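Local coordinates for protein UDP-glucose 4-epimerase (Campylobacter jejuni subsp. jejuni serotype O:2, PDB 7K3P) that binds NAD and interconverts UDP-glucose and UDP-galactose, and probably also their N-acetylated forms, by inverting the configuration at C4 of the sugar, at residues 286-289 with 294-297; 288-293 with 329-334; 216-219 with 223-226. The protein carries 2 engineered substitutions. All blocks are in the same frame, centred on the assembly; numbering follows the deposited sequence.

Contact 1 (286-289 with 294-297); sequences AMKK and DFKV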
loop_
_atom_site.group_PDB
_atom_site.type_symbol
_atom_site.label_atom_id
_atom_site.label_comp_id
_atom_site.label_asym_id
_atom_site.label_seq_id
_atom_site.Cartn_x
_atom_site.Cartn_y
_atom_site.Cartn_z
ATOM N N ALA A 286 18.750 -28.171 -21.639
ATOM C CA ALA A 286 18.560 -27.120 -22.637
ATOM C C ALA A 286 19.653 -26.044 -22.602
ATOM O O ALA A 286 20.183 -25.662 -23.644
ATOM C CB ALA A 286 17.177 -26.489 -22.493
ATOM N N MET A 287 19.989 -25.539 -21.420
ATOM C CA MET A 287 21.010 -24.494 -21.341
ATOM C C MET A 287 22.366 -24.995 -21.840
ATOM O O MET A 287 23.083 -24.274 -22.554
ATOM C CB MET A 287 21.143 -23.942 -19.919
ATOM C CG MET A 287 22.067 -22.728 -19.828
ATOM S SD MET A 287 21.475 -21.303 -20.798
ATOM C CE MET A 287 19.991 -20.864 -19.869
ATOM N N LYS A 288 22.716 -26.228 -21.470
ATOM C CA LYS A 288 23.985 -26.818 -21.889
ATOM C C LYS A 288 24.036 -26.986 -23.411
ATOM O O LYS A 288 25.024 -26.624 -24.059
ATOM C CB LYS A 288 24.240 -28.152 -21.166
ATOM C CG LYS A 288 24.624 -27.986 -19.688
ATOM C CD LYS A 288 24.981 -29.312 -18.991
ATOM C CE LYS A 288 25.814 -29.015 -17.736
ATOM N NZ LYS A 288 26.217 -30.211 -16.944
ATOM N N LYS A 289 22.958 -27.520 -23.975
ATOM C CA LYS A 289 22.876 -27.775 -25.411
ATOM C C LYS A 289 22.986 -26.492 -26.233
ATOM O O LYS A 289 23.686 -26.434 -27.249
ATOM C CB LYS A 289 21.560 -28.483 -25.745
ATOM C CG LYS A 289 21.312 -28.622 -27.237
ATOM C CD LYS A 289 19.974 -29.289 -27.525
ATOM C CE LYS A 289 19.700 -29.299 -29.025
ATOM N NZ LYS A 289 18.433 -29.997 -29.357
ATOM N N ASP A 294 29.402 -27.179 -20.869
ATOM C CA ASP A 294 29.097 -28.248 -19.930
ATOM C C ASP A 294 29.460 -27.798 -18.512
ATOM O O ASP A 294 30.386 -28.335 -17.896
ATOM C CB ASP A 294 29.868 -29.514 -20.313
ATOM C CG ASP A 294 29.462 -30.718 -19.489
ATOM O OD1 ASP A 294 28.376 -30.668 -18.859
ATOM O OD2 ASP A 294 30.227 -31.714 -19.481
ATOM N N PHE A 295 28.729 -26.808 -18.000
ATOM C CA PHE A 295 29.016 -26.240 -16.679
ATOM C C PHE A 295 28.784 -27.257 -15.570
ATOM O O PHE A 295 28.108 -28.267 -15.775
ATOM C CB PHE A 295 28.196 -24.962 -16.425
ATOM C CG PHE A 295 26.708 -25.154 -16.548
ATOM C CD1 PHE A 295 25.961 -25.621 -15.472
ATOM C CD2 PHE A 295 26.054 -24.859 -17.740
ATOM C CE1 PHE A 295 24.587 -25.800 -15.583
ATOM C CE2 PHE A 295 24.685 -25.034 -17.863
ATOM C CZ PHE A 295 23.949 -25.507 -16.784
ATOM N N LYS A 296 29.352 -26.983 -14.397
ATOM C CA LYS A 296 29.276 -27.903 -13.258
ATOM C C LYS A 296 27.905 -27.922 -12.568
ATOM O O LYS A 296 27.435 -26.890 -12.069
ATOM C CB LYS A 296 30.359 -27.562 -12.223
ATOM C CG LYS A 296 31.791 -27.634 -12.758
ATOM C CD LYS A 296 32.831 -27.499 -11.642
ATOM C CE LYS A 296 32.887 -26.084 -11.079
ATOM N NZ LYS A 296 33.260 -25.077 -12.115
ATOM N N VAL A 297 27.272 -29.095 -12.534
ATOM C CA VAL A 297 26.068 -29.287 -11.720
ATOM C C VAL A 297 26.195 -30.460 -10.742
ATOM O O VAL A 297 26.743 -31.518 -11.081
ATOM C CB VAL A 297 24.769 -29.402 -12.568
ATOM C CG1 VAL A 297 25.073 -29.318 -14.053
ATOM C CG2 VAL A 297 24.002 -30.669 -12.223
#

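Contact 2 (288-293 with 329-334); sequences KKVSGV and DLELIC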
loop_
_atom_site.group_PDB
_atom_site.type_symbol
_atom_site.label_atom_id
_atom_site.label_comp_id
_atom_site.label_asym_id
_atom_site.label_seq_id
_atom_site.Cartn_x
_atom_site.Cartn_y
_atom_site.Cartn_z
ATOM N N LYS A 288 22.716 -26.228 -21.470
ATOM C CA LYS A 288 23.985 -26.818 -21.889
ATOM C C LYS A 288 24.036 -26.986 -23.411
ATOM O O LYS A 288 25.024 -26.624 -24.059
ATOM C CB LYS A 288 24.240 -28.152 -21.166
ATOM C CG LYS A 288 24.624 -27.986 -19.688
ATOM C CD LYS A 288 24.981 -29.312 -18.991
ATOM C CE LYS A 288 25.814 -29.015 -17.736
ATOM N NZ LYS A 288 26.217 -30.211 -16.944
ATOM N N LYS A 289 22.958 -27.520 -23.975
ATOM C CA LYS A 289 22.876 -27.775 -25.411
ATOM C C LYS A 289 22.986 -26.492 -26.233
ATOM O O LYS A 289 23.686 -26.434 -27.249
ATOM C CB LYS A 289 21.560 -28.483 -25.745
ATOM C CG LYS A 289 21.312 -28.622 -27.237
ATOM C CD LYS A 289 19.974 -29.289 -27.525
ATOM C CE LYS A 289 19.700 -29.299 -29.025
ATOM N NZ LYS A 289 18.433 -29.997 -29.357
ATOM N N VAL A 290 22.290 -25.461 -25.767
ATOM C CA VAL A 290 22.176 -24.195 -26.477
ATOM C C VAL A 290 23.417 -23.317 -26.340
ATOM O O VAL A 290 23.707 -22.495 -27.211
ATOM C CB VAL A 290 20.925 -23.438 -25.980
ATOM C CG1 VAL A 290 21.277 -22.029 -25.527
ATOM C CG2 VAL A 290 19.847 -23.454 -27.038
ATOM N N SER A 291 24.156 -23.492 -25.248
ATOM C CA SER A 291 25.353 -22.692 -25.016
ATOM C C SER A 291 26.631 -23.425 -25.416
ATOM O O SER A 291 27.660 -22.791 -25.669
ATOM C CB SER A 291 25.465 -22.304 -23.542
ATOM O OG SER A 291 25.772 -23.440 -22.751
ATOM N N GLY A 292 26.573 -24.756 -25.441
ATOM C CA GLY A 292 27.762 -25.562 -25.676
ATOM C C GLY A 292 28.683 -25.635 -24.469
ATOM O O GLY A 292 29.817 -26.116 -24.567
ATOM N N VAL A 293 28.196 -25.159 -23.324
ATOM C CA VAL A 293 28.989 -25.143 -22.102
ATOM C C VAL A 293 28.513 -26.236 -21.170
ATOM O O VAL A 293 27.358 -26.227 -20.736
ATOM C CB VAL A 293 28.870 -23.802 -21.363
ATOM C CG1 VAL A 293 29.693 -23.834 -20.081
ATOM C CG2 VAL A 293 29.318 -22.662 -22.253
ATOM N N ASP A 329 9.297 -22.704 -25.943
ATOM C CA ASP A 329 10.294 -23.608 -26.489
ATOM C C ASP A 329 11.528 -23.441 -25.616
ATOM O O ASP A 329 12.168 -22.392 -25.658
ATOM C CB ASP A 329 10.584 -23.215 -27.949
ATOM C CG ASP A 329 11.703 -24.025 -28.577
ATOM O OD1 ASP A 329 12.785 -24.165 -27.968
ATOM O OD2 ASP A 329 11.503 -24.517 -29.706
ATOM N N LEU A 330 11.852 -24.463 -24.820
ATOM C CA LEU A 330 12.881 -24.319 -23.786
ATOM C C LEU A 330 14.236 -23.949 -24.361
ATOM O O LEU A 330 14.996 -23.199 -23.742
ATOM C CB LEU A 330 13.021 -25.593 -22.936
ATOM C CG LEU A 330 13.071 -25.445 -21.402
ATOM C CD1 LEU A 330 13.943 -26.500 -20.754
ATOM C CD2 LEU A 330 13.459 -24.034 -20.922
ATOM N N GLU A 331 14.556 -24.473 -25.539
ATOM C CA GLU A 331 15.852 -24.153 -26.142
ATOM C C GLU A 331 15.939 -22.674 -26.528
ATOM O O GLU A 331 16.960 -22.019 -26.290
ATOM C CB GLU A 331 16.174 -25.084 -27.326
ATOM C CG GLU A 331 16.603 -26.500 -26.877
ATOM C CD GLU A 331 16.926 -27.444 -28.041
ATOM O OE1 GLU A 331 17.213 -26.960 -29.157
ATOM O OE2 GLU A 331 16.892 -28.676 -27.828
ATOM N N LEU A 332 14.855 -22.150 -27.091
ATOM C CA LEU A 332 14.769 -20.730 -27.441
ATOM C C LEU A 332 14.854 -19.855 -26.199
ATOM O O LEU A 332 15.531 -18.822 -26.183
ATOM C CB LEU A 332 13.445 -20.439 -28.152
ATOM C CG LEU A 332 13.244 -21.136 -29.491
ATOM C CD1 LEU A 332 11.954 -20.654 -30.164
ATOM C CD2 LEU A 332 14.454 -20.889 -30.379
ATOM N N ILE A 333 14.138 -20.268 -25.159
ATOM C CA ILE A 333 14.125 -19.519 -23.908
ATOM C C ILE A 333 15.517 -19.505 -23.286
ATOM O O ILE A 333 16.022 -18.444 -22.904
ATOM C CB ILE A 333 13.068 -20.069 -22.944
ATOM C CG1 ILE A 333 11.676 -19.838 -23.532
ATOM C CG2 ILE A 333 13.185 -19.405 -21.577
ATOM C CD1 ILE A 333 10.597 -20.696 -22.911
ATOM N N CYS A 334 16.161 -20.668 -23.216
ATOM C CA CYS A 334 17.519 -20.720 -22.670
ATOM C C CYS A 334 18.522 -19.954 -23.529
ATOM O O CYS A 334 19.394 -19.258 -23.000
ATOM C CB CYS A 334 17.968 -22.164 -22.440
ATOM S SG CYS A 334 17.074 -22.958 -21.071
#

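Contact 3 (216-219 with 223-226); sequences AAEC and KRDK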
loop_
_atom_site.group_PDB
_atom_site.type_symbol
_atom_site.label_atom_id
_atom_site.label_comp_id
_atom_site.label_asym_id
_atom_site.label_seq_id
_atom_site.Cartn_x
_atom_site.Cartn_y
_atom_site.Cartn_z
ATOM N N ALA A 216 21.155 -20.965 -14.336
ATOM C CA ALA A 216 21.669 -21.790 -15.425
ATOM C C ALA A 216 22.451 -20.935 -16.429
ATOM O O ALA A 216 23.538 -21.311 -16.859
ATOM C CB ALA A 216 20.532 -22.528 -16.113
ATOM N N ALA A 217 21.886 -19.788 -16.794
ATOM C CA ALA A 217 22.541 -18.835 -17.688
ATOM C C ALA A 217 23.850 -18.299 -17.097
ATOM O O ALA A 217 24.865 -18.171 -17.809
ATOM C CB ALA A 217 21.591 -17.680 -18.029
ATOM N N GLU A 218 23.829 -17.983 -15.800
ATOM C CA GLU A 218 25.028 -17.483 -15.116
ATOM C C GLU A 218 26.161 -18.519 -15.124
ATOM O O GLU A 218 27.330 -18.167 -15.309
ATOM C CB GLU A 218 24.704 -17.032 -13.679
ATOM C CG GLU A 218 23.928 -15.707 -13.567
ATOM C CD GLU A 218 23.539 -15.368 -12.125
ATOM O OE1 GLU A 218 23.596 -16.271 -11.259
ATOM O OE2 GLU A 218 23.172 -14.204 -11.857
ATOM N N CYS A 219 25.812 -19.789 -14.919
ATOM C CA CYS A 219 26.798 -20.877 -14.966
ATOM C C CYS A 219 27.361 -21.048 -16.375
ATOM O O CYS A 219 28.566 -21.187 -16.562
ATOM C CB CYS A 219 26.178 -22.205 -14.511
ATOM S SG CYS A 219 25.815 -22.318 -12.745
ATOM N N LYS A 223 29.945 -17.209 -15.087
ATOM C CA LYS A 223 29.805 -16.242 -14.000
ATOM C C LYS A 223 29.630 -16.934 -12.651
ATOM O O LYS A 223 30.078 -16.444 -11.613
ATOM C CB LYS A 223 28.615 -15.318 -14.254
ATOM C CG LYS A 223 28.810 -14.319 -15.383
ATOM C CD LYS A 223 27.664 -13.316 -15.384
ATOM C CE LYS A 223 27.716 -12.403 -16.595
ATOM N NZ LYS A 223 26.511 -11.518 -16.662
ATOM N N ARG A 224 28.961 -18.075 -12.676
ATOM C CA ARG A 224 28.677 -18.821 -11.469
ATOM C C ARG A 224 29.360 -20.171 -11.594
ATOM O O ARG A 224 29.322 -20.807 -12.650
ATOM C CB ARG A 224 27.161 -18.984 -11.301
ATOM C CG ARG A 224 26.748 -19.820 -10.110
ATOM C CD ARG A 224 25.238 -19.949 -10.050
ATOM N NE ARG A 224 24.587 -18.654 -9.833
ATOM C CZ ARG A 224 24.334 -18.135 -8.633
ATOM N NH1 ARG A 224 24.681 -18.796 -7.535
ATOM N NH2 ARG A 224 23.736 -16.953 -8.524
ATOM N N ASP A 225 29.990 -20.605 -10.513
ATOM C CA ASP A 225 30.868 -21.764 -10.566
ATOM C C ASP A 225 30.108 -23.076 -10.710
ATOM O O ASP A 225 30.463 -23.923 -11.532
ATOM C CB ASP A 225 31.738 -21.792 -9.313
ATOM C CG ASP A 225 32.815 -22.846 -9.382
ATOM O OD1 ASP A 225 33.314 -23.115 -10.500
ATOM O OD2 ASP A 225 33.163 -23.402 -8.314
ATOM N N LYS A 226 29.067 -23.246 -9.903
ATOM C CA LYS A 226 28.305 -24.488 -9.887
ATOM C C LYS A 226 26.803 -24.216 -9.864
ATOM O O LYS A 226 26.364 -23.136 -9.472
ATOM C CB LYS A 226 28.692 -25.346 -8.671
ATOM C CG LYS A 226 29.998 -26.131 -8.828
ATOM C CD LYS A 226 30.048 -27.372 -7.919
ATOM C CE LYS A 226 30.623 -27.064 -6.543
ATOM N NZ LYS A 226 30.635 -28.279 -5.661
#

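Contact 1 (286-289 with 294-297)
Lys288, on the helix, reaches across the ring of Phe295 and ends among oxygens of the chain that follows. The charged interactions gather at its NZ. A salt bridge of 2.9 Å joins Lys288 NZ to Asp294 OD1, which is met nearly along its C-O axis, and a weak hydrogen bond runs from the same NZ to the backbone oxygen of Phe295. The ammonium also stands over the ring, 5.0 Å from NZ to the Phe295 centroid, a cation-pi contact. The apolar contacts come from the methylenes that lead to it. Lys288 CE sits 3.9 Å from the Phe295 centroid, only 2° off the ring normal, a CH-pi contact, while CG lies 3.5 Å from CE2 of Phe295. With chi1 of Phe295 at 57°, CG stands between the backbone N and carbonyl carbon, and the ring turns back to the helix. The Met287 side chain crosses that of Phe295 at about a right angle, its CG 4.0 Å from Phe295 CE2. The contact folds the end of helix 280-291 against the start of strand 296-300; Met287 and Phe295 also pack on helix 212-220, and Phe295 and Val297 on strand 226-230.

Contact 2 (288-293 with 329-334)
The salt bridge between Lys289 and Glu331 is unusually short: NZ of Lys289 lies 2.5 Å from OE2 of Glu331, closer than such pairs normally come, so the exact length is doubtful even though the pairing is plain. The ammonium comes to the syn side of OE2, 25° out of the carboxylate plane. Lys289 points CG anti to its backbone N (chi1 172°) and stays extended to its end, which carries NZ across to the neighbouring helix; its CD and CE methylenes also lie against the carboxylate. Glu331, likewise extended beyond CG, comes to meet it obliquely on the side where Lys289 is exposed to solvent.

Beside this pair, Val290 turns its methyls to the backbone of the other helix. Its CG2 methyl rests 3.3 Å from the carbonyl oxygen of Glu331 and 4.0 Å from Glu331 CB, while CG1 faces the backbone of Cys334, 4.0 Å from its C atom. Within these segments the CA atoms of Val290 and Glu331 are the nearest pair, 6.3 Å apart.

Both segments include a helix end. Asp329 is the N-cap of helix 330-343, OD1 accepting from Leu332 N from above the carboxylate plane. After helix 280-291, Gly292 has positive phi, and Ser291 OG accepts from Val293 N in an ST turn.

The contact thus sets the last turn of helix 280-291 beside the first turn of helix 330-343. Leu330 and Cys334 also pack on Ala286 of helix 280-291, while Ile333 leads to strand 278-279 and helix 212-220.

Contact 3 (216-219 with 223-226)
Glu218 and Arg224 face each other with their flat groups nearly coplanar, the carboxylate and guanidinium planes being only 17° apart. Arg224 presents its side edge, NE and NH2 together, but both nitrogens converge on one oxygen: NH2 is 2.8 Å and NE 2.9 Å from OE1 of Glu218. The two donors use different approaches. NH2 takes the syn lone pair of OE1, whereas NE arrives head-on to the oxygen, which stays close to the guanidinium plane for both. The aliphatic part of Arg224 starts out extended, with CG anti to the backbone N (chi1 177°), then bends at chi3 (-64°) to turn this edge to the glutamate.

Each group has a further partner: Glu218 OE2 bonds to Thr201 OG1, Arg224 NH1 to the backbone oxygen of Gln204. Both oxygens of this buried carboxylate thus have partners, and the arginine beside it probably favours the ionised form of Glu218.

Cys219 lies along the arginine stem, SG 3.6 Å from CD of Arg224; the sulfur also comes 3.4 Å from the carbonyl oxygen of Lys226. In the backbone, the oxygen of Glu218 takes two bonds, from Lys223 N at 2.8 Å and from Arg224 N at 3.1 Å. A CA-H...O contact from Cys219 to the Arg224 oxygen adds to the closure. The Lys223 side chain leads away to a salt bridge with Glu341.

Here the chain doubles back, a carbonyl of the last helical turn binding successive amides of the connection. This is the helix-to-strand connection between helix 212-220 and strand 226-230, probably part of the smaller substrate-binding domain of extended short-chain dehydrogenase/reductase-type epimerases.

All three contacts lie on the same side of the chain's centre, and each mixes buried with more open residues. Contacts 1 and 2 share helix 280-291 but use different sides of it: Lys288 turns to the residues that lead into strand 296-300, Lys289 to helix 330-343. Contact 3 belongs to helix 212-220 and touches contact 1 through Cys219 on Phe295, Ala216 on Met287 and a salt bridge from Asp225 to Lys296; it does not touch contact 2. Their ion pairs differ with place. That of contact 3 involves a buried glutamate, that of contact 1 includes an aromatic face, and that of contact 2 lies nearer the surface, beside the packing of Val290 on the neighbouring backbone.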